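PDB 3ISP: HTH-type transcriptional regulator LysG from Mycobacterium tuberculosis, which binds DNA as a LysR-type homodimeric transcriptional regulator, probably activating expression of the exporter LysE and repressing its own gene. Local coordinates for residues A[8-13]-A[38-43]; A[16-21]-A[59-64]; A[72-77]-A[271-276]; A[95-100]-A[118-123]; A[134-139]-A[150-155]. One frame throughout, in Å; residues are numbered along the deposited sequence.

Interaction 1: A[8-13]-A[38-43]; sequences GPQLAA and SQRIKS
Gln10 and Arg40 meet with their side chains set obliquely against each other, CG of Gln10 lying 3.8 Å from CG of Arg40. Beyond that point they part. The Gln10 chain runs extended alongside helix 34-48 to bring its OE1 within 3.4 Å of Ser43 CB, a van der Waals contact. Arg40 instead swings over Pro9 and Gln10: with CG anti to the backbone N (chi1 -164°), its methylenes lie against the backbone of these two residues, CG 3.5 Å from Gln10 CA. The amide and guanidinium planes are 48° apart, and the two groups point to different places. One turn along helix 9-20, the methyl of Ala13 sits 3.8 Å from Arg40 CG and 4.1 Å from Ile41 CG1. Small Ala13 points at the other helix, and Ile41 reaches back to it through CG1 and also packs on Phe23. The contact is thus mostly aliphatic, although Arg40 CD also lies against Pro9 O. The two helix axes come within 8.4 Å and cross steeply, at -112°. Such a crossing of the first helix with helix 34-48, which carries the end of the predicted helix-turn-helix motif, belongs to the winged helix-turn-helix DNA-binding domain of LysR-type regulators.

Interaction 2: A[16-21]-A[59-64]; sequences AVVELG and CRATTA
Val17 and Val18, near the end of the first helix, pack on the chain at Cys59 to Ala61, which enters the returning strand of the small antiparallel hairpin, the wing of this winged helix-turn-helix domain. Val17 comes first. Its CG1, held anti to the backbone N (chi1 171°), rests 3.8 Å from Cys59 CB, and its carbonyl O lies near the same methylene. The valine also packs on Phe23, Val37 and Ile41, so Cys59 is tied into the core of the domain. One residue on, Val18 uses its CG2 branch, which lies over the backbone leading from Arg60 into Ala61, 3.7 Å from Arg60 C, and touches the Ala61 methyl at 3.9 Å. Gly21 is the first residue to leave helical angles, with a positive phi that favours glycine, and its CA comes to 4.0 Å from Cys59 CA. Arg60 starts away from the helix, and its guanidinium forms a salt bridge with Glu138 of the second subunit. The sulfur makes the last contact: with SG beside its own backbone N, Cys59 sets that atom 3.9 Å from Gly21 C and 4.1 Å from Val17 CG1.

Interaction 3: A[72-77]-A[271-276]; sequences AAQTAL and WKLDSP
With CG beside its own backbone N (chi1 -49°) and the chain extended after it, Gln74 is carried from the flank of helix 66-82 out over the indole of Trp271. The indole is brought under it by a similar first torsion, its CG also anti to the carbonyl carbon. The result is a CH-pi contact: Gln74 CG stands 3.9 Å from the centroid of the five-membered ring, 15° off the normal. The amide beyond it does not lie flat on the indole, because the two planes are 88° apart; it stands on the ring, with NE2 over the face near CG and CD1 of Trp271. Leu77 comes in from another direction. Its CD2 meets the rim of the six-membered ring in plane, 3.6 Å from Trp271 CZ3, and also touches Ser275 OG at 3.8 Å. Ala73 touches the far end of the ring, its CB 3.9 Å from Trp271 CH2. Leu273 CD2 lies 3.7 Å from Gln74 CB, so the base of the glutamine chain touches Leu273 while its CG and amide rest on the indole. Ser275 caps the N-terminus of helix 276-288, its OG also bonded to Glu81. The patch joins the long linker helix, which follows the DNA-binding domain, to the regulatory domain. Across these two segments the attraction is dispersion plus the face of an electron-rich ring. An amide N-H edge and a methylene turned toward that face suit its negative character, so the buried glutamine probably gains some electrostatic stabilisation as well as packing.

Interaction 4: A[95-100]-A[118-123]; sequences TRITIA and GDVLLD
Ile99 CD1 and Leu122 CD1 meet at 4.0 Å on one face of this parallel strand pair, where Ile97 CG2 also approaches Leu122 CD1, at 4.4 Å. Moving into the backbone, both backbone groups of Ile97 bond to strand 120-126: its N bonds to Leu121 O at 2.8 Å, and its O accepts from Asp123 N at 2.8 Å. Further on, Ile99 N reaches Asp123 O at 3.1 Å. The other face carries Arg96, Thr98 and Asp123 beside Leu121. Thr98 and Asp123 lie side by side, and Thr98 OG1 donates to Asp123 OD2 (2.7 Å) on the anti side of the carboxylate, 23° out of its plane; Arg125 forms a salt bridge to the same oxygen. Arg96, bent at chi2 and chi3, folds back so that Leu121 CB lies over one guanidinium face, 3.7 Å above its plane. Strands 95-101 and 120-126 are the two ends of a beta-alpha-beta unit through helix 103-107. In the mixed sheet of the regulatory domain, 95-101 lies between 143-146 and 120-126, the outermost strand within the chain, where the third subunit adds bonds from its Thr218 O to Arg96 NH2 and from its His219 to Leu122 N.

Interaction 5: A[134-139]-A[150-155]; sequences RLLREG and NPVPGC
Leu136 supplies the apolar part of the contact, pressing on both Val152 and Cys155. Its CB lies 3.7 Å from Val152 CG2, and its CD1 reaches Cys155 SG at 3.7 Å. The leucine and valine side chains cross at about a right angle, and Val152 CG2 touches both Leu136 CB and CD1, the latter at 4.0 Å. The leucine is brought there with CG anti to its carbonyl carbon (chi1 -76°), which directs the branched end at the sulfur. All three residues are buried.

A second kind of packing sets methylenes on a proline ring. Arg137 and Pro153 run side by side, pointing the same way, with Arg137 CG equally far, 4.0 Å, from Pro153 CD and Pro153 CG. The arginine chain then bends at chi3, carrying the guanidinium away from its partner.

Backbone geometry shapes both partners. The 150-155 chain folds into a type II turn from Val152 to Cys155, whose third position, with positive phi, is filled by Gly154; this presents Val152, Pro153 and Cys155 to the helix together. On the helix side, Gly139 leaves helical angles with positive phi, its N bonded to Leu136 O at 3.1 Å. A charge pair links the last helical turn to the residue after it: Arg134 NE lies 3.0 Å from Glu138 OE2, which stands well out of the guanidinium plane, so the pair holds by charge alone.

Gln269 of strand 255-271 packs against Leu136 and Cys155 and bonds to Asn150 and Val152. Arg70, from helix 66-82, bonds to Arg137 O and packs on Pro153. Helix 129-137 is thus laid against the turn that leads into strand 155-169.

Overall arrangement
Two contacts build the DNA-binding domain and three the regulatory domain or its join to the linker helix. Interactions 1 and 2, with centres 12 Å apart, share helix 9-20 and meet where Ile41 CD1 touches Val17 CG2 at 3.6 Å. Helix 66-82 then bridges the halves: Leu11 CB of interaction 1 lies 3.7 Å from Ala72 CB of interaction 3. Interactions 4 and 5 are nested in the long loop that interaction 3 closes. Interaction 3 touches both, through Leu77 with Thr95 and through a probable hydrogen bond from Lys272 N to Gly154 O (2.9 Å). Interactions 1 and 4 stand 27 Å apart, centre to centre, and do not touch.

Interaction 1: A[8-13]-A[38-43]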
# COMPACT_ATOMS: atom_id res chain seq x y z
N GLY A 8 -31.00 -12.78 0.13
CA GLY A 8 -31.33 -14.19 0.31
C GLY A 8 -30.16 -15.16 0.27
O GLY A 8 -29.21 -15.03 1.05
N PRO A 9 -30.23 -16.16 -0.62
CA PRO A 9 -29.09 -17.04 -0.92
C PRO A 9 -28.22 -16.34 -1.96
O PRO A 9 -27.41 -16.99 -2.63
CB PRO A 9 -29.75 -18.28 -1.56
CG PRO A 9 -31.24 -17.99 -1.62
CD PRO A 9 -31.41 -16.51 -1.43
N GLN A 10 -28.44 -15.03 -2.11
CA GLN A 10 -27.63 -14.19 -2.99
C GLN A 10 -26.33 -13.85 -2.26
O GLN A 10 -25.24 -13.93 -2.83
CB GLN A 10 -28.39 -12.91 -3.36
CG GLN A 10 -29.57 -13.12 -4.30
CD GLN A 10 -30.37 -11.84 -4.55
OE1 GLN A 10 -30.73 -11.53 -5.69
NE2 GLN A 10 -30.65 -11.10 -3.48
N LEU A 11 -26.47 -13.48 -0.98
CA LEU A 11 -25.33 -13.27 -0.10
C LEU A 11 -24.51 -14.53 -0.05
O LEU A 11 -23.28 -14.49 -0.14
CB LEU A 11 -25.81 -12.96 1.32
CG LEU A 11 -26.72 -11.75 1.45
CD1 LEU A 11 -27.51 -11.80 2.75
CD2 LEU A 11 -25.90 -10.48 1.35
N ALA A 12 -25.19 -15.65 0.09
CA ALA A 12 -24.51 -16.93 0.13
C ALA A 12 -23.54 -16.99 -1.02
O ALA A 12 -22.37 -17.31 -0.85
CB ALA A 12 -25.52 -18.06 0.04
N ALA A 13 -24.03 -16.66 -2.21
CA ALA A 13 -23.24 -16.68 -3.43
C ALA A 13 -22.00 -15.80 -3.30
O ALA A 13 -20.87 -16.23 -3.57
CB ALA A 13 -24.08 -16.22 -4.60
N SER A 38 -23.52 -16.54 -11.12
CA SER A 38 -23.34 -15.28 -11.82
C SER A 38 -24.58 -14.40 -11.75
O SER A 38 -24.49 -13.22 -11.44
CB SER A 38 -22.94 -15.52 -13.27
OG SER A 38 -21.63 -16.05 -13.36
N GLN A 39 -25.75 -14.98 -12.04
CA GLN A 39 -26.99 -14.21 -11.99
C GLN A 39 -27.31 -13.88 -10.56
O GLN A 39 -27.96 -12.88 -10.27
CB GLN A 39 -28.15 -15.00 -12.58
CG GLN A 39 -28.20 -15.04 -14.09
CD GLN A 39 -29.00 -16.22 -14.59
OE1 GLN A 39 -28.56 -16.94 -15.48
NE2 GLN A 39 -30.18 -16.42 -14.01
N ARG A 40 -26.88 -14.75 -9.65
CA ARG A 40 -27.21 -14.56 -8.25
C ARG A 40 -26.47 -13.34 -7.72
O ARG A 40 -27.07 -12.47 -7.08
CB ARG A 40 -26.87 -15.80 -7.45
CG ARG A 40 -27.52 -15.82 -6.09
CD ARG A 40 -27.67 -17.25 -5.61
NE ARG A 40 -28.45 -18.06 -6.53
CZ ARG A 40 -28.67 -19.36 -6.38
NH1 ARG A 40 -28.16 -19.99 -5.33
NH2 ARG A 40 -29.40 -20.02 -7.26
N ILE A 41 -25.17 -13.28 -8.00
CA ILE A 41 -24.37 -12.11 -7.68
C ILE A 41 -24.83 -10.87 -8.46
O ILE A 41 -24.96 -9.79 -7.90
CB ILE A 41 -22.88 -12.39 -7.88
CG1 ILE A 41 -22.35 -13.21 -6.71
CG2 ILE A 41 -22.09 -11.11 -8.00
CD1 ILE A 41 -20.91 -13.57 -6.83
N LYS A 42 -25.10 -11.05 -9.75
CA LYS A 42 -25.68 -10.01 -10.59
C LYS A 42 -26.99 -9.43 -10.07
O LYS A 42 -27.18 -8.21 -10.06
CB LYS A 42 -25.92 -10.56 -12.00
CG LYS A 42 -25.04 -9.95 -13.08
CD LYS A 42 -25.30 -8.46 -13.23
CE LYS A 42 -24.39 -7.84 -14.27
NZ LYS A 42 -24.07 -6.41 -13.97
N SER A 43 -27.90 -10.30 -9.65
CA SER A 43 -29.22 -9.84 -9.22
C SER A 43 -29.05 -9.05 -7.94
O SER A 43 -29.79 -8.09 -7.67
CB SER A 43 -30.16 -11.03 -9.00
OG SER A 43 -31.50 -10.67 -9.29

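Interaction 2: A[16-21]-A[59-64]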
# COMPACT_ATOMS: atom_id res chain seq x y z
N ALA A 16 -19.41 -16.93 -0.68
CA ALA A 16 -18.75 -18.13 -1.19
C ALA A 16 -17.74 -17.75 -2.25
O ALA A 16 -16.61 -18.24 -2.25
CB ALA A 16 -19.78 -19.09 -1.74
N VAL A 17 -18.13 -16.86 -3.15
CA VAL A 17 -17.25 -16.45 -4.24
C VAL A 17 -16.04 -15.68 -3.73
O VAL A 17 -14.97 -15.75 -4.33
CB VAL A 17 -18.01 -15.62 -5.28
CG1 VAL A 17 -17.04 -15.02 -6.29
CG2 VAL A 17 -19.03 -16.48 -5.99
N VAL A 18 -16.20 -14.96 -2.63
CA VAL A 18 -15.07 -14.20 -2.09
C VAL A 18 -14.16 -15.04 -1.20
O VAL A 18 -12.94 -15.00 -1.34
CB VAL A 18 -15.54 -12.97 -1.31
CG1 VAL A 18 -14.46 -12.52 -0.35
CG2 VAL A 18 -15.89 -11.85 -2.29
N GLU A 19 -14.75 -15.81 -0.30
CA GLU A 19 -13.97 -16.67 0.59
C GLU A 19 -13.22 -17.76 -0.19
O GLU A 19 -12.23 -18.30 0.30
CB GLU A 19 -14.88 -17.29 1.65
CG GLU A 19 -14.15 -17.90 2.84
CD GLU A 19 -15.07 -18.20 4.01
OE1 GLU A 19 -16.22 -17.70 4.01
OE2 GLU A 19 -14.65 -18.93 4.93
N LEU A 20 -13.69 -18.06 -1.40
CA LEU A 20 -13.10 -19.14 -2.19
C LEU A 20 -12.35 -18.66 -3.43
O LEU A 20 -11.67 -19.44 -4.08
CB LEU A 20 -14.18 -20.14 -2.62
CG LEU A 20 -14.29 -21.46 -1.85
CD1 LEU A 20 -14.22 -21.23 -0.35
CD2 LEU A 20 -15.56 -22.19 -2.24
N GLY A 21 -12.50 -17.37 -3.75
CA GLY A 21 -11.80 -16.76 -4.87
C GLY A 21 -11.99 -17.40 -6.24
O GLY A 21 -11.02 -17.56 -6.98
N CYS A 59 -11.03 -13.99 -6.83
CA CYS A 59 -12.18 -13.13 -6.59
C CYS A 59 -12.16 -12.52 -5.20
O CYS A 59 -12.06 -13.22 -4.20
CB CYS A 59 -13.48 -13.89 -6.81
SG CYS A 59 -13.62 -14.62 -8.45
N ARG A 60 -12.25 -11.20 -5.14
CA ARG A 60 -12.30 -10.51 -3.86
C ARG A 60 -13.48 -9.54 -3.83
O ARG A 60 -14.00 -9.14 -4.88
CB ARG A 60 -11.00 -9.76 -3.60
CG ARG A 60 -10.59 -8.80 -4.72
CD ARG A 60 -9.52 -7.80 -4.25
NE ARG A 60 -9.33 -6.69 -5.19
CZ ARG A 60 -8.70 -6.79 -6.36
NH1 ARG A 60 -8.21 -7.96 -6.76
NH2 ARG A 60 -8.56 -5.72 -7.13
N ALA A 61 -13.91 -9.18 -2.63
CA ALA A 61 -14.97 -8.20 -2.47
C ALA A 61 -14.47 -6.81 -2.87
O ALA A 61 -13.30 -6.47 -2.65
CB ALA A 61 -15.46 -8.19 -1.02
N THR A 62 -15.35 -6.01 -3.46
CA THR A 62 -15.06 -4.61 -3.65
C THR A 62 -15.34 -3.96 -2.32
O THR A 62 -15.89 -4.59 -1.42
CB THR A 62 -15.97 -3.96 -4.67
OG1 THR A 62 -17.33 -4.11 -4.24
CG2 THR A 62 -15.80 -4.59 -6.04
N THR A 63 -14.96 -2.70 -2.19
CA THR A 63 -15.26 -1.98 -0.98
C THR A 63 -16.74 -2.11 -0.63
O THR A 63 -17.10 -2.34 0.51
CB THR A 63 -14.87 -0.49 -1.12
OG1 THR A 63 -13.45 -0.37 -1.00
CG2 THR A 63 -15.54 0.35 -0.04
N ALA A 64 -17.61 -1.97 -1.62
CA ALA A 64 -19.04 -1.91 -1.33
C ALA A 64 -19.59 -3.27 -1.01
O ALA A 64 -20.70 -3.40 -0.52
CB ALA A 64 -19.80 -1.28 -2.46

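Interaction 3: A[72-77]-A[271-276]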
# COMPACT_ATOMS: atom_id res chain seq x y z
N ALA A 72 -23.77 -11.53 5.19
CA ALA A 72 -23.90 -12.95 4.92
C ALA A 72 -23.55 -13.78 6.15
O ALA A 72 -24.21 -14.79 6.45
CB ALA A 72 -23.04 -13.34 3.72
N ALA A 73 -22.52 -13.36 6.88
CA ALA A 73 -21.99 -14.16 7.97
C ALA A 73 -22.78 -14.00 9.27
O ALA A 73 -22.91 -14.95 10.04
CB ALA A 73 -20.53 -13.87 8.20
N GLN A 74 -23.30 -12.80 9.51
CA GLN A 74 -24.12 -12.60 10.69
C GLN A 74 -25.40 -13.38 10.47
O GLN A 74 -25.93 -14.01 11.38
CB GLN A 74 -24.40 -11.11 10.92
CG GLN A 74 -23.14 -10.26 10.85
CD GLN A 74 -23.38 -8.80 11.20
OE1 GLN A 74 -24.19 -8.11 10.59
NE2 GLN A 74 -22.64 -8.31 12.19
N THR A 75 -25.88 -13.36 9.24
CA THR A 75 -27.09 -14.08 8.87
C THR A 75 -26.91 -15.58 9.02
O THR A 75 -27.80 -16.28 9.50
CB THR A 75 -27.49 -13.75 7.42
OG1 THR A 75 -28.29 -12.56 7.42
CG2 THR A 75 -28.27 -14.89 6.81
N ALA A 76 -25.74 -16.07 8.63
CA ALA A 76 -25.42 -17.49 8.71
C ALA A 76 -25.38 -17.98 10.16
O ALA A 76 -25.71 -19.14 10.43
CB ALA A 76 -24.10 -17.78 8.02
N LEU A 77 -24.97 -17.11 11.07
CA LEU A 77 -24.91 -17.47 12.49
C LEU A 77 -26.29 -17.35 13.10
O LEU A 77 -26.73 -18.23 13.84
CB LEU A 77 -23.92 -16.58 13.25
CG LEU A 77 -23.96 -16.75 14.76
CD1 LEU A 77 -23.39 -18.09 15.19
CD2 LEU A 77 -23.21 -15.63 15.41
N TRP A 271 -20.13 -8.52 16.97
CA TRP A 271 -21.34 -8.32 16.18
C TRP A 271 -22.50 -7.81 17.00
O TRP A 271 -22.96 -8.48 17.93
CB TRP A 271 -21.79 -9.62 15.50
CG TRP A 271 -20.94 -10.02 14.35
CD1 TRP A 271 -20.06 -9.23 13.66
CD2 TRP A 271 -20.90 -11.30 13.73
NE1 TRP A 271 -19.47 -9.96 12.66
CE2 TRP A 271 -19.97 -11.23 12.68
CE3 TRP A 271 -21.56 -12.51 13.96
CZ2 TRP A 271 -19.68 -12.33 11.86
CZ3 TRP A 271 -21.26 -13.60 13.15
CH2 TRP A 271 -20.33 -13.50 12.12
N LYS A 272 -22.99 -6.62 16.66
CA LYS A 272 -24.21 -6.09 17.24
C LYS A 272 -25.42 -6.84 16.69
O LYS A 272 -25.86 -6.62 15.57
CB LYS A 272 -24.34 -4.60 16.94
CG LYS A 272 -25.56 -3.93 17.55
CD LYS A 272 -25.46 -2.41 17.46
CE LYS A 272 -25.21 -1.95 16.03
NZ LYS A 272 -24.58 -0.60 15.97
N LEU A 273 -25.94 -7.75 17.51
CA LEU A 273 -27.10 -8.54 17.16
C LEU A 273 -27.42 -9.41 18.36
O LEU A 273 -26.69 -9.39 19.34
CB LEU A 273 -26.84 -9.41 15.93
CG LEU A 273 -25.57 -10.27 15.89
CD1 LEU A 273 -25.65 -11.42 16.88
CD2 LEU A 273 -25.34 -10.79 14.48
N ASP A 274 -28.51 -10.16 18.29
CA ASP A 274 -28.84 -11.12 19.34
C ASP A 274 -28.25 -12.49 19.04
O ASP A 274 -28.37 -13.02 17.93
CB ASP A 274 -30.34 -11.23 19.52
CG ASP A 274 -30.93 -10.02 20.21
OD1 ASP A 274 -30.16 -9.27 20.85
OD2 ASP A 274 -32.17 -9.83 20.10
N SER A 275 -27.61 -13.09 20.04
CA SER A 275 -27.05 -14.41 19.83
C SER A 275 -26.64 -15.00 21.16
O SER A 275 -25.78 -14.47 21.85
CB SER A 275 -25.85 -14.34 18.90
OG SER A 275 -25.39 -15.63 18.57
N PRO A 276 -27.28 -16.10 21.55
CA PRO A 276 -26.82 -16.78 22.75
C PRO A 276 -25.33 -17.11 22.67
O PRO A 276 -24.64 -17.00 23.68
CB PRO A 276 -27.69 -18.04 22.78
CG PRO A 276 -28.96 -17.60 22.12
CD PRO A 276 -28.54 -16.65 21.03

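Interaction 4: A[95-100]-A[118-123]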
# COMPACT_ATOMS: atom_id res chain seq x y z
N THR A 95 -20.23 -25.23 16.71
CA THR A 95 -20.23 -24.01 15.90
C THR A 95 -18.84 -23.39 15.75
O THR A 95 -18.08 -23.31 16.72
CB THR A 95 -21.21 -22.96 16.46
OG1 THR A 95 -22.48 -23.57 16.72
CG2 THR A 95 -21.38 -21.80 15.48
N ARG A 96 -18.53 -22.94 14.54
CA ARG A 96 -17.25 -22.30 14.26
C ARG A 96 -17.32 -20.83 14.64
O ARG A 96 -18.16 -20.10 14.12
CB ARG A 96 -16.90 -22.42 12.78
CG ARG A 96 -15.71 -21.57 12.37
CD ARG A 96 -14.41 -22.10 12.98
NE ARG A 96 -14.08 -23.41 12.43
CZ ARG A 96 -13.16 -24.22 12.94
NH1 ARG A 96 -12.48 -23.84 14.02
NH2 ARG A 96 -12.93 -25.40 12.39
N ILE A 97 -16.44 -20.41 15.54
CA ILE A 97 -16.36 -19.00 15.91
C ILE A 97 -14.96 -18.45 15.69
O ILE A 97 -13.97 -19.03 16.13
CB ILE A 97 -16.83 -18.74 17.36
CG1 ILE A 97 -18.35 -18.69 17.41
CG2 ILE A 97 -16.29 -17.43 17.88
CD1 ILE A 97 -18.93 -17.56 16.60
N THR A 98 -14.89 -17.33 14.98
CA THR A 98 -13.61 -16.71 14.72
C THR A 98 -13.51 -15.39 15.47
O THR A 98 -14.37 -14.51 15.35
CB THR A 98 -13.40 -16.45 13.22
OG1 THR A 98 -13.40 -17.70 12.51
CG2 THR A 98 -12.07 -15.75 12.99
N ILE A 99 -12.45 -15.25 16.25
CA ILE A 99 -12.24 -14.01 16.95
C ILE A 99 -10.81 -13.51 16.81
O ILE A 99 -9.87 -14.29 16.88
CB ILE A 99 -12.70 -14.08 18.43
CG1 ILE A 99 -11.86 -15.05 19.23
CG2 ILE A 99 -14.16 -14.55 18.51
CD1 ILE A 99 -12.71 -15.78 20.26
N ALA A 100 -10.68 -12.22 16.58
CA ALA A 100 -9.37 -11.58 16.53
C ALA A 100 -8.87 -11.28 17.96
O ALA A 100 -9.66 -10.96 18.85
CB ALA A 100 -9.45 -10.32 15.69
N GLY A 118 -17.19 -23.57 25.46
CA GLY A 118 -17.93 -24.69 24.91
C GLY A 118 -19.37 -24.29 24.62
O GLY A 118 -19.85 -23.27 25.13
N ASP A 119 -20.04 -25.06 23.77
CA ASP A 119 -19.40 -26.14 23.04
C ASP A 119 -19.18 -25.64 21.62
O ASP A 119 -20.08 -25.70 20.79
CB ASP A 119 -20.30 -27.39 23.05
CG ASP A 119 -19.50 -28.68 23.20
OD1 ASP A 119 -18.35 -28.63 23.69
OD2 ASP A 119 -20.04 -29.75 22.85
N VAL A 120 -17.98 -25.14 21.34
CA VAL A 120 -17.74 -24.38 20.11
C VAL A 120 -16.33 -24.56 19.52
O VAL A 120 -15.35 -24.62 20.25
CB VAL A 120 -18.02 -22.88 20.36
CG1 VAL A 120 -17.24 -22.39 21.57
CG2 VAL A 120 -17.71 -22.05 19.13
N LEU A 121 -16.25 -24.65 18.20
CA LEU A 121 -14.96 -24.74 17.52
C LEU A 121 -14.35 -23.36 17.34
O LEU A 121 -14.94 -22.48 16.70
CB LEU A 121 -15.10 -25.42 16.16
CG LEU A 121 -15.51 -26.89 16.12
CD1 LEU A 121 -15.26 -27.47 14.74
CD2 LEU A 121 -14.76 -27.67 17.17
N LEU A 122 -13.14 -23.19 17.88
CA LEU A 122 -12.46 -21.90 17.95
C LEU A 122 -11.50 -21.65 16.79
O LEU A 122 -10.69 -22.51 16.44
CB LEU A 122 -11.71 -21.81 19.28
CG LEU A 122 -11.72 -20.48 20.01
CD1 LEU A 122 -13.03 -19.74 19.81
CD2 LEU A 122 -11.50 -20.73 21.48
N ASP A 123 -11.59 -20.47 16.18
CA ASP A 123 -10.61 -20.04 15.19
C ASP A 123 -10.10 -18.67 15.58
O ASP A 123 -10.75 -17.66 15.33
CB ASP A 123 -11.23 -20.00 13.79
CG ASP A 123 -10.35 -19.27 12.78
OD1 ASP A 123 -9.09 -19.36 12.87
OD2 ASP A 123 -10.92 -18.61 11.88

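Interaction 5: A[134-139]-A[150-155]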
# COMPACT_ATOMS: atom_id res chain seq x y z
N ARG A 134 -10.57 -4.87 10.23
CA ARG A 134 -10.90 -5.35 8.89
C ARG A 134 -11.72 -6.65 8.96
O ARG A 134 -12.77 -6.76 8.35
CB ARG A 134 -9.64 -5.58 8.05
CG ARG A 134 -9.96 -5.94 6.59
CD ARG A 134 -8.74 -6.43 5.82
NE ARG A 134 -8.89 -6.24 4.38
CZ ARG A 134 -8.24 -6.94 3.45
NH1 ARG A 134 -7.40 -7.91 3.80
NH2 ARG A 134 -8.44 -6.69 2.16
N LEU A 135 -11.21 -7.61 9.72
CA LEU A 135 -11.86 -8.90 9.87
C LEU A 135 -13.25 -8.77 10.49
O LEU A 135 -14.13 -9.61 10.26
CB LEU A 135 -10.98 -9.84 10.70
CG LEU A 135 -9.54 -10.00 10.20
CD1 LEU A 135 -8.69 -10.77 11.20
CD2 LEU A 135 -9.52 -10.68 8.84
N LEU A 136 -13.46 -7.74 11.29
CA LEU A 136 -14.79 -7.48 11.82
C LEU A 136 -15.71 -6.95 10.72
O LEU A 136 -16.79 -7.48 10.51
CB LEU A 136 -14.75 -6.50 12.99
CG LEU A 136 -14.25 -7.05 14.31
CD1 LEU A 136 -14.54 -6.05 15.41
CD2 LEU A 136 -14.92 -8.38 14.61
N ARG A 137 -15.28 -5.89 10.04
CA ARG A 137 -16.04 -5.36 8.92
C ARG A 137 -16.41 -6.45 7.93
O ARG A 137 -17.54 -6.49 7.45
CB ARG A 137 -15.25 -4.27 8.21
CG ARG A 137 -15.37 -2.90 8.85
CD ARG A 137 -14.78 -1.82 7.97
NE ARG A 137 -13.45 -2.20 7.49
CZ ARG A 137 -12.31 -1.92 8.12
NH1 ARG A 137 -12.33 -1.25 9.27
NH2 ARG A 137 -11.16 -2.31 7.59
N GLU A 138 -15.46 -7.33 7.62
CA GLU A 138 -15.64 -8.32 6.56
C GLU A 138 -16.41 -9.59 7.00
O GLU A 138 -16.53 -10.55 6.22
CB GLU A 138 -14.27 -8.70 5.96
CG GLU A 138 -13.59 -7.60 5.14
CD GLU A 138 -12.30 -8.07 4.47
OE1 GLU A 138 -11.92 -9.25 4.67
OE2 GLU A 138 -11.67 -7.26 3.74
N GLY A 139 -16.91 -9.59 8.23
CA GLY A 139 -17.65 -10.72 8.76
C GLY A 139 -16.76 -11.90 9.08
O GLY A 139 -17.24 -12.93 9.58
N ASN A 150 -13.64 3.05 19.11
CA ASN A 150 -14.75 3.38 18.20
C ASN A 150 -15.43 2.13 17.65
O ASN A 150 -14.77 1.20 17.22
CB ASN A 150 -14.29 4.28 17.05
CG ASN A 150 -14.03 5.73 17.49
OD1 ASN A 150 -14.40 6.15 18.60
ND2 ASN A 150 -13.39 6.50 16.61
N PRO A 151 -16.77 2.10 17.67
CA PRO A 151 -17.46 0.91 17.16
C PRO A 151 -17.21 0.72 15.67
O PRO A 151 -17.51 1.63 14.89
CB PRO A 151 -18.94 1.24 17.38
CG PRO A 151 -18.96 2.32 18.41
CD PRO A 151 -17.71 3.11 18.17
N VAL A 152 -16.66 -0.42 15.28
CA VAL A 152 -16.57 -0.72 13.86
C VAL A 152 -17.96 -1.12 13.42
O VAL A 152 -18.76 -1.56 14.24
CB VAL A 152 -15.54 -1.84 13.52
CG1 VAL A 152 -14.46 -1.95 14.62
CG2 VAL A 152 -16.22 -3.16 13.28
N PRO A 153 -18.25 -0.94 12.12
CA PRO A 153 -19.54 -1.20 11.46
C PRO A 153 -20.15 -2.57 11.79
O PRO A 153 -19.50 -3.60 11.60
CB PRO A 153 -19.19 -1.12 9.98
CG PRO A 153 -18.06 -0.15 9.93
CD PRO A 153 -17.28 -0.34 11.20
N GLY A 154 -21.38 -2.56 12.28
CA GLY A 154 -22.07 -3.78 12.66
C GLY A 154 -21.60 -4.37 13.98
O GLY A 154 -21.75 -5.57 14.21
N CYS A 155 -21.04 -3.53 14.85
CA CYS A 155 -20.38 -4.02 16.06
C CYS A 155 -20.70 -3.23 17.33
O CYS A 155 -20.66 -2.00 17.34
CB CYS A 155 -18.88 -4.03 15.83
SG CYS A 155 -18.23 -5.53 15.12